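Local coordinates for protein, related to general stress protein 26(GS26) of B.subtilis (Clostridium acetobutylicum, PDB 2HQ7), which belongs to the pyridoxamine 5'-phosphate oxidase family, is related to a bacterial general stress protein, and probably binds a flavin cofactor such as FMN, at residues V23-E28 with T56-R61; K35-L40 with L50-S55; K64-C69 with V84-I89. One frame throughout, in Å; residues are numbered along the deposited sequence.

In the fold
From the N terminus, strand 20-26 comes first, and interaction 1 joins its end (23-28) to helix 56-64, closing a loop that consists largely of two strands. Nested inside that loop is interaction 2, the hairpin of strands 32-43 and 47-53, tied to interaction 1 where V23 of strand 20-26 bonds to K35 and packs on M37. Past the helix the chain enters strand 67-74, and interaction 3 closes the next hairpin, 67-74 with 79-90, in series with the other two. Strand 20-26 lies between the hairpins, with G24 bonded to C69. Interactions 2 and 3 thus pair strands of one antiparallel sheet, and the side chains of L50 and I87 pack together between them.

Interaction 1 (V23-E28 with T56-R61); sequences VGTNGE and TRMVER
R61 lays its guanidinium over the backbone of G27, whose CA stands 3.8 Å above the plane, close to its centre. The arginine leaves the helix with CG anti to the backbone N (chi1 166°), runs straight through chi2 and then bends at chi3, which brings the flat group alongside the end of the strand. T25 meets it at the edge: R61 NH1 donates to T25 OG1 at 3.1 Å, with the hydroxyl close to the guanidinium plane. The N-H...O angle is 149°. With G27 packed over a face and T25 bonded at the edge, the group is probably limited in how it can turn. The aliphatic part is close as well, R61 CD lying 3.0 Å from N26 O. One helical turn back, the selenomethionine M58 bends at chi2 and chi3 and reaches T25 tip to tip, its SE 4.2 Å from T25 CG2. This is surface packing of a helix against the end of a strand, the two axes 68° apart. S55 caps the helix through M58 N. N33 of strand 32-43 touches both T25 and R61, while T25 also rests on I68 of strand 67-74; the helix thus lies beside the end of strand 20-26, next to strand 32-43.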
# COMPACT_ATOMS: atom_id res chain seq x y z
N VAL B 23 1.93 -0.95 4.81
CA VAL B 23 1.39 -2.16 5.43
C VAL B 23 -0.10 -2.23 5.15
O VAL B 23 -0.86 -1.35 5.58
CB VAL B 23 1.57 -2.13 6.93
CG1 VAL B 23 0.93 -3.36 7.54
CG2 VAL B 23 3.02 -2.01 7.29
N GLY B 24 -0.51 -3.30 4.46
CA GLY B 24 -1.90 -3.53 4.20
C GLY B 24 -2.56 -4.42 5.25
O GLY B 24 -2.02 -5.44 5.60
N THR B 25 -3.71 -4.00 5.74
CA THR B 25 -4.45 -4.72 6.74
C THR B 25 -5.92 -4.80 6.33
O THR B 25 -6.37 -4.10 5.45
CB THR B 25 -4.38 -4.02 8.13
OG1 THR B 25 -4.78 -2.66 8.00
CG2 THR B 25 -3.02 -4.10 8.72
N ASN B 26 -6.64 -5.67 7.01
CA ASN B 26 -8.08 -5.83 6.80
C ASN B 26 -8.82 -4.87 7.70
O ASN B 26 -8.86 -5.08 8.90
CB ASN B 26 -8.49 -7.24 7.11
CG ASN B 26 -7.95 -8.24 6.11
OD1 ASN B 26 -7.36 -9.24 6.47
ND2 ASN B 26 -8.15 -7.96 4.85
N GLY B 27 -9.35 -3.80 7.12
CA GLY B 27 -10.02 -2.75 7.87
C GLY B 27 -11.49 -3.03 8.13
O GLY B 27 -12.01 -4.10 7.79
N GLU B 28 -12.15 -2.06 8.75
CA GLU B 28 -13.57 -2.19 9.06
C GLU B 28 -14.39 -2.30 7.79
O GLU B 28 -14.02 -1.73 6.74
CB GLU B 28 -14.07 -0.98 9.88
CG GLU B 28 -13.52 -0.88 11.30
N THR B 56 -5.56 2.10 19.58
CA THR B 56 -6.43 1.01 20.00
C THR B 56 -7.17 0.38 18.81
O THR B 56 -7.33 -0.83 18.76
CB THR B 56 -7.46 1.48 21.02
OG1 THR B 56 -8.24 2.54 20.44
CG2 THR B 56 -6.77 1.97 22.28
N ARG B 57 -7.60 1.20 17.85
CA ARG B 57 -8.19 0.70 16.61
C ARG B 57 -7.30 -0.37 15.96
O ARG B 57 -7.72 -1.50 15.81
CB ARG B 57 -8.43 1.87 15.63
CG ARG B 57 -9.58 1.68 14.63
CD ARG B 57 -10.44 2.96 14.47
N MSE B 58 -6.08 0.00 15.61
CA MSE B 58 -5.17 -0.89 14.91
C MSE B 58 -4.92 -2.15 15.73
O MSE B 58 -4.93 -3.24 15.20
CB MSE B 58 -3.83 -0.19 14.62
CG MSE B 58 -2.77 -1.02 13.92
SE MSE B 58 -3.28 -1.64 12.10
CE MSE B 58 -4.68 -2.92 12.52
N VAL B 59 -4.71 -1.99 17.03
CA VAL B 59 -4.39 -3.11 17.90
C VAL B 59 -5.54 -4.10 17.96
O VAL B 59 -5.35 -5.29 17.75
CB VAL B 59 -4.04 -2.66 19.31
CG1 VAL B 59 -3.93 -3.86 20.25
CG2 VAL B 59 -2.75 -1.85 19.29
N GLU B 60 -6.73 -3.59 18.24
CA GLU B 60 -7.94 -4.39 18.24
C GLU B 60 -8.14 -5.13 16.92
O GLU B 60 -8.53 -6.29 16.94
CB GLU B 60 -9.16 -3.52 18.52
CG GLU B 60 -9.28 -3.05 19.97
CD GLU B 60 -10.45 -2.07 20.19
OE1 GLU B 60 -11.02 -1.54 19.19
OE2 GLU B 60 -10.79 -1.83 21.38
N ARG B 61 -7.92 -4.44 15.80
CA ARG B 61 -8.01 -5.03 14.47
C ARG B 61 -7.00 -6.14 14.24
O ARG B 61 -7.34 -7.20 13.71
CB ARG B 61 -7.82 -3.96 13.37
CG ARG B 61 -7.56 -4.56 11.92
CD ARG B 61 -7.19 -3.50 10.85
NE ARG B 61 -8.00 -2.30 11.06
CZ ARG B 61 -7.75 -1.11 10.52
NH1 ARG B 61 -6.73 -0.92 9.69
NH2 ARG B 61 -8.55 -0.11 10.83

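Interaction 2 (K35-L40 with L50-S55); sequences KAMMRL and LSTNTS
The beta hairpin of strands 32-43 and 47-53 is held here through M38 and S51, an antiparallel hydrogen-bonded pair. M38 N donates to S51 O at 3.0 Å and almost straight, 175° at the hydrogen, while S51 N returns a bond to M38 O at 2.6 Å; both donors lie in the plane of the carbonyl they address. M38 O also receives a CA-H...O contact from L50. Next to this pair R39 faces L50 in a non-hydrogen-bonded position, and L50 CD2 comes to 3.7 Å from R39 CA. Selenomethionine M37 lies obliquely against T52, its SE 3.9 Å from T52 CB. Such hairpins build the antiparallel sheet, as in the FMN-binding relatives of the pyridoxamine 5'-phosphate oxidase family: strand 20-26 flanks the first strand, strand 117-131 the second, and L120 of the latter touches M37 and T52. On the side of S51, L40 CD2 packs 3.8 Å from S51 CB, while the serine hydroxyl bonds to Y108 OH. Towards the other end of the contact K35 stretches out fully extended across T52. Its NZ makes only a weak bond to N53 OD1, at 3.5 Å, and is held more closely by a water 2.7 Å away, which accepts from it. That water donates in turn to N53 O and also bonds T52 OG1, so it bridges the two strands where they diverge. Y130 of the second subunit packs on K35, and Y71 of that subunit on A36.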
# COMPACT_ATOMS: atom_id res chain seq x y z
N LYS B 35 -1.40 1.59 5.67
CA LYS B 35 -0.66 2.57 6.48
C LYS B 35 0.84 2.43 6.29
O LYS B 35 1.33 1.32 6.11
CB LYS B 35 -0.96 2.33 7.96
CG LYS B 35 -0.61 3.48 8.83
CD LYS B 35 -1.14 3.23 10.23
CE LYS B 35 -0.79 4.35 11.18
NZ LYS B 35 -1.52 4.15 12.47
N ALA B 36 1.55 3.56 6.34
CA ALA B 36 3.02 3.57 6.39
C ALA B 36 3.51 3.20 7.81
O ALA B 36 2.94 3.60 8.82
CB ALA B 36 3.58 4.93 5.96
N MSE B 37 4.51 2.33 7.86
CA MSE B 37 5.14 1.95 9.12
C MSE B 37 6.62 1.99 8.98
O MSE B 37 7.13 2.12 7.87
CB MSE B 37 4.69 0.56 9.55
CG MSE B 37 3.29 0.54 10.06
SE MSE B 37 2.82 -1.16 10.88
CE MSE B 37 4.28 -1.42 12.14
N MSE B 38 7.33 1.95 10.09
CA MSE B 38 8.78 2.05 10.06
C MSE B 38 9.37 0.65 10.26
O MSE B 38 8.90 -0.13 11.10
CB MSE B 38 9.28 3.05 11.12
CG MSE B 38 10.67 2.76 11.69
SE MSE B 38 11.42 4.31 12.66
CE MSE B 38 11.82 5.38 11.05
N ARG B 39 10.34 0.34 9.42
CA ARG B 39 11.08 -0.88 9.49
C ARG B 39 12.17 -0.70 10.53
O ARG B 39 13.10 0.08 10.33
CB ARG B 39 11.74 -1.23 8.16
CG ARG B 39 12.55 -2.53 8.24
CD ARG B 39 13.24 -2.88 6.95
NE ARG B 39 14.14 -1.85 6.46
CZ ARG B 39 15.33 -1.57 6.97
NH1 ARG B 39 15.79 -2.19 8.05
NH2 ARG B 39 16.04 -0.62 6.42
N LEU B 40 12.05 -1.42 11.64
CA LEU B 40 13.07 -1.45 12.67
C LEU B 40 14.18 -2.44 12.27
O LEU B 40 15.35 -2.17 12.45
CB LEU B 40 12.46 -1.89 14.01
CG LEU B 40 11.43 -0.95 14.60
CD1 LEU B 40 10.81 -1.57 15.88
CD2 LEU B 40 11.94 0.44 14.88
N LEU B 50 8.61 -4.08 12.80
CA LEU B 50 8.15 -2.77 12.38
C LEU B 50 7.67 -1.99 13.56
O LEU B 50 7.26 -2.56 14.58
CB LEU B 50 6.99 -2.91 11.40
CG LEU B 50 7.16 -3.77 10.15
CD1 LEU B 50 5.81 -4.01 9.54
CD2 LEU B 50 8.15 -3.08 9.13
N SER B 51 7.73 -0.67 13.41
CA SER B 51 7.19 0.25 14.40
C SER B 51 6.02 1.07 13.88
O SER B 51 6.03 1.51 12.75
CB SER B 51 8.25 1.25 14.83
OG SER B 51 7.82 1.92 15.98
N THR B 52 5.05 1.29 14.75
CA THR B 52 3.96 2.21 14.48
C THR B 52 3.44 2.78 15.79
O THR B 52 3.77 2.29 16.89
CB THR B 52 2.84 1.53 13.66
OG1 THR B 52 2.01 2.53 13.04
CG2 THR B 52 2.00 0.57 14.53
N ASN B 53 2.62 3.82 15.67
CA ASN B 53 2.00 4.42 16.84
C ASN B 53 0.88 3.55 17.41
O ASN B 53 0.06 3.01 16.67
CB ASN B 53 1.48 5.82 16.50
CG ASN B 53 0.49 5.81 15.33
OD1 ASN B 53 0.89 5.97 14.15
ND2 ASN B 53 -0.78 5.56 15.64
N THR B 54 0.88 3.39 18.73
CA THR B 54 -0.21 2.70 19.41
C THR B 54 -1.50 3.42 19.07
O THR B 54 -1.65 4.60 19.34
CB THR B 54 -0.05 2.73 20.92
OG1 THR B 54 1.31 2.42 21.25
CG2 THR B 54 -1.01 1.73 21.60
N SER B 55 -2.39 2.71 18.38
CA SER B 55 -3.79 3.10 18.25
C SER B 55 -4.59 1.89 18.71
O SER B 55 -4.31 0.75 18.29
CB SER B 55 -4.13 3.50 16.80
OG SER B 55 -4.83 2.49 16.08
O HOH W 1 -1.05 2.14 14.14

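Interaction 3 (K64-C69 with V84-I89); sequences KNNKIC and VGTIEI
I68 and I87 make the tight part of this contact, their side chains crossing at about a right angle with the two CD1 atoms only 3.4 Å apart, closer than methyl groups usually sit. I68 places CG1 between its backbone N and carbonyl carbon (chi1 70°), which directs CD1 onto I87; on the other branch, I68 CG2 meets I87 CG2 at 3.8 Å. The backbones are bound beside them. I68 pairs with G85 in an antiparallel hydrogen-bonded pair: I68 N donates to G85 O at 2.9 Å and nearly straight, and G85 N answers to I68 O at 3.1 Å, each donor tilted some 20° from the carbonyl plane. C69 and V84 follow as a non-hydrogen-bonded pair, with C69 CB and V84 CG2 in ordinary apolar contact.

The other end is looser and partly open to solvent. Leaving helix 56-64, the chain forms an Asx turn in which N65 OD1 accepts from K67 N, and N66 comes up to strand 79-90 before the regular pairing of strand 67-74 starts. N66 O takes a bond from I87 N at 3.1 Å, bent to 144°, along with a CA-H...O contact from T86. The N66 and T86 side chains lie side by side, OD1 of the asparagine 3.8 Å from CG2 of the threonine.

K67 NZ, on the face that also carries T86, bonds N29 O of the second subunit, whose Y31 packs on T86 and V84. On the isoleucine side, L62 of helix 56-64 touches both I68 and I87; V23 and T25 of strand 20-26 and F122 of strand 117-131 touch I68, and L120 touches I87.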
# COMPACT_ATOMS: atom_id res chain seq x y z
N LYS B 64 -7.91 -9.40 16.01
CA LYS B 64 -8.99 -10.17 15.42
C LYS B 64 -8.60 -10.69 14.05
O LYS B 64 -9.13 -11.68 13.59
CB LYS B 64 -10.23 -9.28 15.28
CG LYS B 64 -10.69 -8.62 16.58
CD LYS B 64 -11.74 -9.44 17.32
CE LYS B 64 -12.69 -8.58 18.13
NZ LYS B 64 -13.53 -7.73 17.23
N ASN B 65 -7.69 -9.99 13.36
CA ASN B 65 -7.30 -10.42 12.03
C ASN B 65 -5.88 -9.93 11.77
O ASN B 65 -5.68 -8.74 11.62
CB ASN B 65 -8.28 -9.84 11.01
CG ASN B 65 -8.08 -10.37 9.62
OD1 ASN B 65 -6.98 -10.76 9.23
ND2 ASN B 65 -9.15 -10.40 8.86
N ASN B 66 -4.91 -10.84 11.76
CA ASN B 66 -3.49 -10.51 11.61
C ASN B 66 -2.91 -10.85 10.25
O ASN B 66 -1.71 -10.92 10.09
CB ASN B 66 -2.66 -11.19 12.71
CG ASN B 66 -2.63 -12.71 12.57
OD1 ASN B 66 -3.31 -13.29 11.73
ND2 ASN B 66 -1.78 -13.34 13.35
N LYS B 67 -3.77 -11.03 9.25
CA LYS B 67 -3.36 -11.27 7.89
C LYS B 67 -3.06 -9.93 7.25
O LYS B 67 -3.90 -9.01 7.21
CB LYS B 67 -4.44 -12.01 7.13
CG LYS B 67 -4.71 -13.45 7.66
CD LYS B 67 -5.73 -14.15 6.75
CE LYS B 67 -6.09 -15.52 7.33
NZ LYS B 67 -6.67 -16.42 6.31
N ILE B 68 -1.83 -9.78 6.83
CA ILE B 68 -1.42 -8.51 6.34
C ILE B 68 -0.57 -8.69 5.10
O ILE B 68 -0.17 -9.81 4.72
CB ILE B 68 -0.64 -7.66 7.40
CG1 ILE B 68 0.74 -8.23 7.69
CG2 ILE B 68 -1.44 -7.46 8.69
CD1 ILE B 68 1.72 -7.14 8.09
N CYS B 69 -0.24 -7.58 4.49
CA CYS B 69 0.81 -7.60 3.51
C CYS B 69 1.66 -6.37 3.64
O CYS B 69 1.24 -5.33 4.18
CB CYS B 69 0.24 -7.74 2.12
SG CYS B 69 -0.33 -6.23 1.43
N VAL B 84 3.38 -11.24 1.66
CA VAL B 84 2.13 -11.61 2.29
C VAL B 84 2.39 -12.56 3.46
O VAL B 84 3.24 -13.47 3.38
CB VAL B 84 1.19 -12.27 1.27
CG1 VAL B 84 -0.09 -12.87 2.00
CG2 VAL B 84 0.82 -11.30 0.22
N GLY B 85 1.67 -12.36 4.55
CA GLY B 85 1.99 -13.03 5.81
C GLY B 85 1.14 -12.55 6.95
O GLY B 85 0.08 -12.00 6.73
N THR B 86 1.59 -12.83 8.18
CA THR B 86 0.87 -12.49 9.39
C THR B 86 1.78 -11.75 10.36
O THR B 86 2.99 -11.93 10.37
CB THR B 86 0.41 -13.75 10.15
OG1 THR B 86 1.56 -14.55 10.40
CG2 THR B 86 -0.57 -14.54 9.35
N ILE B 87 1.16 -10.96 11.21
CA ILE B 87 1.89 -10.03 12.05
C ILE B 87 1.49 -10.27 13.52
O ILE B 87 0.35 -10.60 13.79
CB ILE B 87 1.58 -8.61 11.62
CG1 ILE B 87 2.65 -7.65 12.11
CG2 ILE B 87 0.16 -8.21 12.06
CD1 ILE B 87 2.77 -6.40 11.29
N GLU B 88 2.44 -10.14 14.44
CA GLU B 88 2.09 -10.19 15.86
C GLU B 88 2.66 -8.97 16.57
O GLU B 88 3.73 -8.47 16.19
CB GLU B 88 2.59 -11.48 16.49
CG GLU B 88 4.04 -11.54 16.77
CD GLU B 88 4.37 -12.52 17.92
OE1 GLU B 88 3.95 -12.27 19.08
OE2 GLU B 88 5.07 -13.53 17.66
N ILE B 89 1.94 -8.47 17.56
CA ILE B 89 2.38 -7.31 18.36
C ILE B 89 3.31 -7.83 19.41
O ILE B 89 2.98 -8.76 20.10
CB ILE B 89 1.20 -6.62 19.08
CG1 ILE B 89 0.20 -6.02 18.08
CG2 ILE B 89 1.70 -5.53 20.07
CD1 ILE B 89 -1.25 -5.86 18.65